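Local coordinates for cytosolic iron-sulfur protein assembly protein 1 (Saccharomyces cerevisiae, PDB 2HES), which acts as an essential component of the cytosolic iron-sulfur protein assembly machinery and is required for the maturation of extramitochondrial iron-sulfur proteins, at residues C241-P246 against G281-F286; Q150-D155 against T176-K181; F205-G210 against W258-L263. All coordinates share one frame; numbering follows the deposited sequence.

Interaction 1: residues C241-P246 against G281-F286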
loop_
_atom_site.group_PDB
_atom_site.type_symbol
_atom_site.label_atom_id
_atom_site.label_comp_id
_atom_site.label_asym_id
_atom_site.label_seq_id
_atom_site.Cartn_x
_atom_site.Cartn_y
_atom_site.Cartn_z
ATOM N N CYS A 241 -16.322 -12.743 -0.299
ATOM C CA CYS A 241 -14.997 -13.276 -0.027
ATOM C C CYS A 241 -14.985 -14.675 -0.639
ATOM O O CYS A 241 -15.809 -15.539 -0.242
ATOM C CB CYS A 241 -14.776 -13.369 1.486
ATOM S SG CYS A 241 -13.224 -14.180 1.784
ATOM N N GLU A 242 -14.160 -14.875 -1.655
ATOM C CA GLU A 242 -14.133 -16.176 -2.315
ATOM C C GLU A 242 -13.178 -17.183 -1.715
ATOM O O GLU A 242 -13.348 -18.364 -1.913
ATOM C CB GLU A 242 -13.788 -15.972 -3.766
ATOM C CG GLU A 242 -12.371 -15.865 -4.039
ATOM C CD GLU A 242 -12.079 -16.133 -5.516
ATOM O OE1 GLU A 242 -12.467 -17.148 -6.105
ATOM O OE2 GLU A 242 -11.506 -15.261 -6.097
ATOM N N ALA A 243 -12.181 -16.724 -0.951
ATOM C CA ALA A 243 -11.202 -17.653 -0.370
ATOM C C ALA A 243 -10.553 -17.018 0.813
ATOM O O ALA A 243 -10.407 -15.802 0.826
ATOM C CB ALA A 243 -10.131 -17.930 -1.374
ATOM N N ILE A 244 -10.126 -17.853 1.758
ATOM C CA ILE A 244 -9.150 -17.438 2.787
ATOM C C ILE A 244 -7.863 -18.226 2.482
ATOM O O ILE A 244 -7.896 -19.472 2.319
ATOM C CB ILE A 244 -9.691 -17.667 4.231
ATOM C CG1 ILE A 244 -10.871 -16.717 4.526
ATOM C CG2 ILE A 244 -8.606 -17.349 5.239
ATOM C CD1 ILE A 244 -11.657 -17.042 5.828
ATOM N N LEU A 245 -6.721 -17.528 2.375
ATOM C CA LEU A 245 -5.476 -18.225 1.988
ATOM C C LEU A 245 -5.030 -19.204 3.071
ATOM O O LEU A 245 -5.399 -19.046 4.247
ATOM C CB LEU A 245 -4.339 -17.237 1.664
ATOM C CG LEU A 245 -4.683 -16.169 0.615
ATOM C CD1 LEU A 245 -3.435 -15.375 0.258
ATOM C CD2 LEU A 245 -5.247 -16.816 -0.605
ATOM N N PRO A 246 -4.207 -20.195 2.692
ATOM C CA PRO A 246 -3.734 -21.151 3.698
ATOM C C PRO A 246 -3.057 -20.482 4.908
ATOM O O PRO A 246 -2.477 -19.404 4.776
ATOM C CB PRO A 246 -2.715 -21.999 2.933
ATOM C CG PRO A 246 -3.057 -21.864 1.474
ATOM C CD PRO A 246 -3.680 -20.470 1.350
ATOM N N GLY A 281 -8.003 -23.100 -9.545
ATOM C CA GLY A 281 -8.988 -22.483 -8.653
ATOM C C GLY A 281 -8.729 -22.620 -7.150
ATOM O O GLY A 281 -9.638 -22.447 -6.339
ATOM N N GLU A 282 -7.498 -22.926 -6.763
ATOM C CA GLU A 282 -7.198 -23.060 -5.336
ATOM C C GLU A 282 -5.874 -22.387 -5.026
ATOM O O GLU A 282 -4.993 -22.382 -5.866
ATOM C CB GLU A 282 -7.183 -24.546 -4.903
ATOM C CG GLU A 282 -8.574 -25.215 -4.863
ATOM C CD GLU A 282 -8.585 -26.644 -4.284
ATOM O OE1 GLU A 282 -7.827 -26.936 -3.326
ATOM O OE2 GLU A 282 -9.379 -27.486 -4.781
ATOM N N TRP A 283 -5.758 -21.786 -3.843
ATOM C CA TRP A 283 -4.516 -21.181 -3.408
ATOM C C TRP A 283 -3.662 -22.150 -2.575
ATOM O O TRP A 283 -4.181 -22.912 -1.720
ATOM C CB TRP A 283 -4.768 -19.902 -2.588
ATOM C CG TRP A 283 -5.376 -18.769 -3.382
ATOM C CD1 TRP A 283 -6.710 -18.479 -3.503
ATOM C CD2 TRP A 283 -4.686 -17.804 -4.171
ATOM N NE1 TRP A 283 -6.882 -17.375 -4.300
ATOM C CE2 TRP A 283 -5.652 -16.937 -4.718
ATOM C CE3 TRP A 283 -3.331 -17.549 -4.422
ATOM C CZ2 TRP A 283 -5.310 -15.859 -5.573
ATOM C CZ3 TRP A 283 -2.993 -16.497 -5.260
ATOM C CH2 TRP A 283 -3.982 -15.644 -5.806
ATOM N N LYS A 284 -2.354 -22.097 -2.807
ATOM C CA LYS A 284 -1.370 -22.831 -2.017
ATOM C C LYS A 284 -0.254 -21.879 -1.664
ATOM O O LYS A 284 -0.000 -20.925 -2.392
ATOM C CB LYS A 284 -0.773 -23.989 -2.819
ATOM C CG LYS A 284 -1.754 -25.121 -3.046
ATOM C CD LYS A 284 -1.071 -26.362 -3.650
ATOM C CE LYS A 284 -2.128 -27.471 -3.873
ATOM N NZ LYS A 284 -1.782 -28.475 -4.943
ATOM N N VAL A 285 0.410 -22.135 -0.541
ATOM C CA VAL A 285 1.667 -21.485 -0.247
ATOM C C VAL A 285 2.695 -21.940 -1.276
ATOM O O VAL A 285 2.997 -23.151 -1.397
ATOM C CB VAL A 285 2.139 -21.783 1.201
ATOM C CG1 VAL A 285 3.509 -21.171 1.452
ATOM C CG2 VAL A 285 1.090 -21.300 2.219
ATOM N N PHE A 286 3.177 -20.971 -2.054
ATOM C CA PHE A 286 4.210 -21.143 -3.044
ATOM C C PHE A 286 5.601 -21.204 -2.369
ATOM O O PHE A 286 6.427 -22.050 -2.722
ATOM C CB PHE A 286 4.151 -19.969 -4.056
ATOM C CG PHE A 286 5.026 -20.142 -5.276
ATOM C CD1 PHE A 286 4.721 -21.067 -6.257
ATOM C CD2 PHE A 286 6.152 -19.339 -5.451
ATOM C CE1 PHE A 286 5.536 -21.204 -7.384
ATOM C CE2 PHE A 286 6.963 -19.462 -6.584
ATOM C CZ PHE A 286 6.658 -20.386 -7.541
#
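One face of the Trp283 indole is covered by Leu245. The methyl Leu245 CD2 sits over the five-membered ring of Trp283, 3.6 Å from its centroid and 20° off the normal, a CH-pi contact. Its nearest ring atom is CG of Trp283, at 3.4 Å from Leu245 CD2. Ala243 CB comes to the same ring on a slant, 4.1 Å from Trp283 CD1. The contact belongs to a WD40 beta-propeller. It joins the end of strand 237-244 and the loop just after it to strand 282-289 of the next blade, near the surface. No hydrogen bond crosses it, so it holds by apolar packing. Leu245 CG is anti to its own carbonyl carbon (chi1 -54°), and this brings the end of the chain to the indole although CB does not point there. On their own blades, Leu245 also touches Val223, and Trp283 touches Tyr276. Glu242 and Ala243 form a classic beta bulge opposite Val225, just before the chain leaves the strand. Pro246 then crosses Trp283 at about a right angle. Pro246 CD packs 4.1 Å from Trp283 CB. Pro246 CB meets Val285 CG2 at 3.9 Å, and Pro246 CG rests 3.5 Å from Trp283 O.

Interaction 2: residues Q150-D155 against T176-K181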
loop_
_atom_site.group_PDB
_atom_site.type_symbol
_atom_site.label_atom_id
_atom_site.label_comp_id
_atom_site.label_asym_id
_atom_site.label_seq_id
_atom_site.Cartn_x
_atom_site.Cartn_y
_atom_site.Cartn_z
ATOM N N GLN A 150 -16.518 9.927 4.077
ATOM C CA GLN A 150 -16.633 9.639 5.514
ATOM C C GLN A 150 -17.685 8.570 5.719
ATOM O O GLN A 150 -18.839 8.870 6.031
ATOM C CB GLN A 150 -16.986 10.945 6.259
ATOM C CG GLN A 150 -15.944 12.030 6.085
ATOM C CD GLN A 150 -16.180 13.215 6.994
ATOM O OE1 GLN A 150 -16.511 14.306 6.528
ATOM N NE2 GLN A 150 -16.043 13.001 8.303
ATOM N N GLU A 151 -17.302 7.307 5.526
ATOM C CA GLU A 151 -18.233 6.196 5.790
ATOM C C GLU A 151 -17.704 5.178 6.780
ATOM O O GLU A 151 -18.504 4.523 7.498
ATOM C CB GLU A 151 -18.679 5.498 4.502
ATOM C CG GLU A 151 -19.290 6.435 3.422
ATOM C CD GLU A 151 -20.477 7.275 3.907
ATOM O OE1 GLU A 151 -21.388 6.743 4.589
ATOM O OE2 GLU A 151 -20.504 8.484 3.582
ATOM N N HIS A 152 -16.379 5.042 6.832
ATOM C CA HIS A 152 -15.719 4.164 7.802
ATOM C C HIS A 152 -16.128 4.669 9.180
ATOM O O HIS A 152 -16.417 5.861 9.353
ATOM C CB HIS A 152 -14.180 4.132 7.640
ATOM C CG HIS A 152 -13.722 3.240 6.523
ATOM N ND1 HIS A 152 -13.906 1.871 6.545
ATOM C CD2 HIS A 152 -13.113 3.520 5.343
ATOM C CE1 HIS A 152 -13.422 1.350 5.424
ATOM N NE2 HIS A 152 -12.956 2.325 4.676
ATOM N N SER A 153 -16.203 3.758 10.128
ATOM C CA SER A 153 -16.568 4.143 11.493
ATOM C C SER A 153 -15.379 4.203 12.433
ATOM O O SER A 153 -15.553 4.560 13.634
ATOM C CB SER A 153 -17.629 3.180 12.036
ATOM O OG SER A 153 -17.063 1.891 12.188
ATOM N N GLN A 154 -14.203 3.818 11.937
ATOM C CA GLN A 154 -12.914 3.884 12.666
ATOM C C GLN A 154 -11.759 4.307 11.760
ATOM O O GLN A 154 -11.944 4.424 10.520
ATOM C CB GLN A 154 -12.563 2.549 13.358
ATOM C CG GLN A 154 -13.559 2.068 14.406
ATOM C CD GLN A 154 -13.593 2.938 15.652
ATOM O OE1 GLN A 154 -12.553 3.410 16.157
ATOM N NE2 GLN A 154 -14.800 3.154 16.164
ATOM N N ASP A 155 -10.595 4.568 12.390
ATOM C CA ASP A 155 -9.254 4.803 11.774
ATOM C C ASP A 155 -9.125 4.054 10.414
ATOM O O ASP A 155 -9.274 2.839 10.329
ATOM C CB ASP A 155 -8.218 4.385 12.854
ATOM C CG ASP A 155 -6.740 4.291 12.382
ATOM O OD1 ASP A 155 -6.224 4.996 11.451
ATOM O OD2 ASP A 155 -6.018 3.499 13.045
ATOM N N THR A 176 -13.506 -3.465 8.053
ATOM C CA THR A 176 -13.981 -3.513 6.653
ATOM C C THR A 176 -12.980 -2.958 5.646
ATOM O O THR A 176 -12.012 -2.267 5.992
ATOM C CB THR A 176 -15.320 -2.793 6.450
ATOM O OG1 THR A 176 -15.120 -1.358 6.486
ATOM C CG2 THR A 176 -16.328 -3.225 7.524
ATOM N N VAL A 177 -13.140 -3.427 4.410
ATOM C CA VAL A 177 -12.593 -2.739 3.241
ATOM C C VAL A 177 -13.802 -2.062 2.552
ATOM O O VAL A 177 -14.862 -2.679 2.412
ATOM C CB VAL A 177 -11.915 -3.724 2.268
ATOM C CG1 VAL A 177 -11.526 -2.988 0.957
ATOM C CG2 VAL A 177 -10.702 -4.379 2.917
ATOM N N ARG A 178 -13.639 -0.802 2.116
ATOM C CA ARG A 178 -14.661 -0.132 1.328
ATOM C C ARG A 178 -14.117 0.126 -0.066
ATOM O O ARG A 178 -12.928 0.422 -0.235
ATOM C CB ARG A 178 -15.148 1.180 1.968
ATOM C CG ARG A 178 -16.113 0.876 3.116
ATOM C CD ARG A 178 -16.672 2.156 3.706
ATOM N NE ARG A 178 -17.554 1.822 4.800
ATOM C CZ ARG A 178 -18.871 1.850 4.788
ATOM N NH1 ARG A 178 -19.548 2.230 3.706
ATOM N NH2 ARG A 178 -19.508 1.466 5.902
ATOM N N ILE A 179 -15.003 0.004 -1.039
ATOM C CA ILE A 179 -14.653 0.259 -2.449
ATOM C C ILE A 179 -15.340 1.538 -2.830
ATOM O O ILE A 179 -16.549 1.709 -2.558
ATOM C CB ILE A 179 -15.139 -0.939 -3.378
ATOM C CG1 ILE A 179 -14.627 -2.309 -2.924
ATOM C CG2 ILE A 179 -14.747 -0.650 -4.868
ATOM C CD1 ILE A 179 -13.107 -2.396 -2.873
ATOM N N TRP A 180 -14.615 2.428 -3.518
ATOM C CA TRP A 180 -15.135 3.727 -3.853
ATOM C C TRP A 180 -14.976 3.931 -5.347
ATOM O O TRP A 180 -13.946 3.534 -5.921
ATOM C CB TRP A 180 -14.312 4.798 -3.158
ATOM C CG TRP A 180 -14.182 4.567 -1.689
ATOM C CD1 TRP A 180 -13.197 3.841 -1.089
ATOM C CD2 TRP A 180 -14.970 5.150 -0.630
ATOM N NE1 TRP A 180 -13.360 3.884 0.294
ATOM C CE2 TRP A 180 -14.433 4.677 0.594
ATOM C CE3 TRP A 180 -16.111 5.995 -0.597
ATOM C CZ2 TRP A 180 -14.985 5.024 1.858
ATOM C CZ3 TRP A 180 -16.679 6.312 0.650
ATOM C CH2 TRP A 180 -16.088 5.825 1.871
ATOM N N LYS A 181 -15.975 4.561 -5.947
ATOM C CA LYS A 181 -16.016 4.740 -7.407
ATOM C C LYS A 181 -16.661 6.089 -7.671
ATOM O O LYS A 181 -17.458 6.513 -6.857
ATOM C CB LYS A 181 -16.959 3.677 -7.955
ATOM C CG LYS A 181 -17.196 3.769 -9.415
ATOM C CD LYS A 181 -17.917 2.515 -9.852
ATOM C CE LYS A 181 -18.127 2.567 -11.365
ATOM N NZ LYS A 181 -18.433 1.254 -11.959
#
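His152 and Arg178 lie alongside each other, running in opposite senses. The methylenes of the arginine run across one face of the imidazole. Arg178 CD stands over the centre of the His152 ring, 3.8 Å from the centroid and 12° off the normal, a CH-pi contact. The chain is extended from CG to NE and carries the guanidinium beyond the imidazole. There its plane stands almost upright to the ring, at 87°. Glu151 lies over one face of the guanidinium, with Glu151 CB 3.5 Å from Arg178 NH1. The first torsion of the glutamate (chi1 -54°, CG anti to the carbonyl carbon) puts Glu151 CG at the edge of the indole, 3.6 Å from Trp180 CH2. A bend at chi2 then turns the carboxylate away. His152 CD2 is at the same indole's edge, 4.2 Å from Trp180 CZ2. His152 and Trp180, with Ser170 and Asp174, form the Asp-His-Ser-Trp tetrad of a WD40 blade. His152 ND1 is hydrogen-bonded to Asp174 OD2, while His152 NE2 and Trp180 NE1 are both hydrogen-bonded to Ser170 OG. The tetrad ties the loop that leads into strand 156-161 to strand 177-183 of the same blade. With both ring nitrogens engaged, the imidazole is fixed in its rotation. With an alanine in place of Arg178, the imidazole would probably lose the CG and CD methylenes packed on that face, and Glu151 CB the guanidinium it rests on. At the imidazole edge, near its plane, is Thr176 OG1, 3.4 Å from His152 CE1; this hydroxyl is hydrogen-bonded to Asp174 OD1.

Interaction 3: residues F205-G210 against W258-L263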
loop_
_atom_site.group_PDB
_atom_site.type_symbol
_atom_site.label_atom_id
_atom_site.label_comp_id
_atom_site.label_asym_id
_atom_site.label_seq_id
_atom_site.Cartn_x
_atom_site.Cartn_y
_atom_site.Cartn_z
ATOM N N PHE A 205 -5.327 -4.864 -5.342
ATOM C CA PHE A 205 -6.165 -5.472 -6.416
ATOM C C PHE A 205 -5.439 -6.519 -7.260
ATOM O O PHE A 205 -4.250 -6.442 -7.436
ATOM C CB PHE A 205 -6.684 -4.404 -7.371
ATOM C CG PHE A 205 -7.734 -3.526 -6.783
ATOM C CD1 PHE A 205 -9.098 -3.879 -6.904
ATOM C CD2 PHE A 205 -7.392 -2.356 -6.103
ATOM C CE1 PHE A 205 -10.090 -3.091 -6.389
ATOM C CE2 PHE A 205 -8.415 -1.534 -5.548
ATOM C CZ PHE A 205 -9.764 -1.914 -5.716
ATOM N N ASP A 206 -6.210 -7.499 -7.757
ATOM C CA ASP A 206 -5.735 -8.507 -8.680
ATOM C C ASP A 206 -5.288 -7.744 -9.901
ATOM O O ASP A 206 -5.949 -6.760 -10.291
ATOM C CB ASP A 206 -6.918 -9.427 -9.054
ATOM C CG ASP A 206 -6.507 -10.676 -9.901
ATOM O OD1 ASP A 206 -5.321 -10.820 -10.376
ATOM O OD2 ASP A 206 -7.437 -11.516 -10.041
ATOM N N LYS A 207 -4.183 -8.172 -10.504
ATOM C CA LYS A 207 -3.711 -7.525 -11.752
ATOM C C LYS A 207 -4.192 -8.226 -13.019
ATOM O O LYS A 207 -3.951 -7.742 -14.132
ATOM C CB LYS A 207 -2.182 -7.373 -11.744
ATOM C CG LYS A 207 -1.658 -6.778 -10.458
ATOM C CD LYS A 207 -2.272 -5.380 -10.139
ATOM C CE LYS A 207 -1.524 -4.644 -9.014
ATOM N NZ LYS A 207 -1.689 -5.279 -7.668
ATOM N N THR A 208 -4.929 -9.327 -12.865
ATOM C CA THR A 208 -5.561 -10.023 -14.005
ATOM C C THR A 208 -6.501 -9.094 -14.733
ATOM O O THR A 208 -7.300 -8.396 -14.112
ATOM C CB THR A 208 -6.367 -11.286 -13.504
ATOM O OG1 THR A 208 -5.523 -12.144 -12.735
ATOM C CG2 THR A 208 -6.927 -12.080 -14.684
ATOM N N GLU A 209 -6.428 -9.073 -16.075
ATOM C CA GLU A 209 -7.366 -8.251 -16.849
ATOM C C GLU A 209 -8.809 -8.697 -16.568
ATOM O O GLU A 209 -9.015 -9.836 -16.209
ATOM C CB GLU A 209 -7.080 -8.385 -18.354
ATOM C CG GLU A 209 -5.681 -7.776 -18.765
ATOM C CD GLU A 209 -5.609 -6.237 -18.697
ATOM O OE1 GLU A 209 -6.594 -5.608 -18.259
ATOM O OE2 GLU A 209 -4.560 -5.621 -19.088
ATOM N N GLY A 210 -9.763 -7.774 -16.721
ATOM C CA GLY A 210 -11.207 -8.069 -16.655
ATOM C C GLY A 210 -11.779 -7.745 -15.285
ATOM O O GLY A 210 -11.310 -6.802 -14.598
ATOM N N TRP A 258 -0.147 -7.954 -4.409
ATOM C CA TRP A 258 -0.576 -8.866 -5.421
ATOM C C TRP A 258 0.164 -8.474 -6.679
ATOM O O TRP A 258 -0.063 -7.382 -7.239
ATOM C CB TRP A 258 -2.087 -8.825 -5.623
ATOM C CG TRP A 258 -2.671 -10.105 -6.241
ATOM C CD1 TRP A 258 -2.020 -11.012 -7.060
ATOM C CD2 TRP A 258 -4.033 -10.533 -6.183
ATOM N NE1 TRP A 258 -2.891 -12.015 -7.442
ATOM C CE2 TRP A 258 -4.131 -11.740 -6.927
ATOM C CE3 TRP A 258 -5.180 -10.050 -5.523
ATOM C CZ2 TRP A 258 -5.329 -12.478 -7.027
ATOM C CZ3 TRP A 258 -6.379 -10.771 -5.635
ATOM C CH2 TRP A 258 -6.438 -11.982 -6.383
ATOM N N GLY A 259 1.075 -9.343 -7.101
ATOM C CA GLY A 259 1.932 -8.978 -8.234
ATOM C C GLY A 259 1.293 -9.171 -9.594
ATOM O O GLY A 259 0.277 -9.877 -9.716
ATOM N N PHE A 260 1.895 -8.550 -10.626
ATOM C CA PHE A 260 1.478 -8.805 -12.009
ATOM C C PHE A 260 1.769 -10.241 -12.434
ATOM O O PHE A 260 1.226 -10.724 -13.410
ATOM C CB PHE A 260 2.092 -7.796 -13.004
ATOM C CG PHE A 260 1.582 -6.399 -12.820
ATOM C CD1 PHE A 260 0.510 -5.950 -13.566
ATOM C CD2 PHE A 260 2.160 -5.553 -11.863
ATOM C CE1 PHE A 260 -0.007 -4.627 -13.390
ATOM C CE2 PHE A 260 1.681 -4.240 -11.662
ATOM C CZ PHE A 260 0.603 -3.772 -12.435
ATOM N N ASN A 261 2.611 -10.921 -11.671
ATOM C CA ASN A 261 2.866 -12.344 -11.870
ATOM C C ASN A 261 1.735 -13.264 -11.340
ATOM O O ASN A 261 1.802 -14.501 -11.426
ATOM C CB ASN A 261 4.213 -12.686 -11.251
ATOM C CG ASN A 261 4.272 -12.379 -9.749
ATOM O OD1 ASN A 261 3.265 -12.082 -9.115
ATOM N ND2 ASN A 261 5.465 -12.435 -9.190
ATOM N N GLY A 262 0.698 -12.657 -10.774
ATOM C CA GLY A 262 -0.422 -13.422 -10.257
ATOM C C GLY A 262 -0.257 -13.854 -8.812
ATOM O O GLY A 262 -1.188 -14.426 -8.224
ATOM N N LEU A 263 0.925 -13.617 -8.233
ATOM C CA LEU A 263 1.234 -14.173 -6.919
ATOM C C LEU A 263 0.921 -13.163 -5.829
ATOM O O LEU A 263 1.213 -11.974 -5.992
ATOM C CB LEU A 263 2.731 -14.549 -6.801
ATOM C CG LEU A 263 3.322 -15.596 -7.755
ATOM C CD1 LEU A 263 4.797 -15.814 -7.438
ATOM C CD2 LEU A 263 2.541 -16.925 -7.748
HETATM O O HOH W 1 -2.428 -10.283 -10.275
#
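Lys207 reaches across to Phe260 and Trp258, joining the hairpin loops that follow the first strands, 200-205 and 253-258, of two neighbouring propeller blades. Lys207 CB starts 3.5 Å from Phe260 CD1. Lys207 CG lies over the centre of the Phe260 ring, 3.9 Å from the centroid and 10° off the normal, a CH-pi contact. A bend at chi2 lays CD over the ring, near CZ. Lys207 CE comes 3.6 Å from Trp258 O, and the bend at chi4 (-69°) turns NZ onto the carbonyl oxygens. Lys207 NZ hydrogen-bonds to Trp258 O at 2.7 Å and to Phe205 O at 2.8 Å, in the carbonyl plane of each. It also makes a salt bridge with Asp204, so NZ has three partners. Water 1 adds a bridge: it accepts from Lys207 N and donates to Gly259 O. Asp206 covers one face of the Trp258 indole. Its carboxylate is stacked on the indole, the planes only 5° apart, and Asp206 OD2 is salt-bridged to Arg213. The other oxygen makes an Asx turn: Asp206 OD1 takes Thr208 N, at 2.9 Å, and Thr208 OG1 from the same face of the carboxylate.

How the interactions relate
From the N terminus, interaction 2 comes first. It closes within one blade, where the loop at 150-155 meets strand 177-183. It is complete before the others begin, so it is in series with both. Interaction 3 opens at 205-210 and interaction 1 at 241-246. Interaction 3 then closes at 258-263 and interaction 1 at 281-286, so the two cross. Both tie the blade that ends with strand 237-244 to the next blade, one through hairpin loops, the other through the end of that strand with the residues after it and strand 282-289. They touch where Trp283 CH2 packs 3.7 Å from Trp258 CZ2. Interaction 2 touches neither, but Ile179 packs on strand 237-244, which leads into interaction 1.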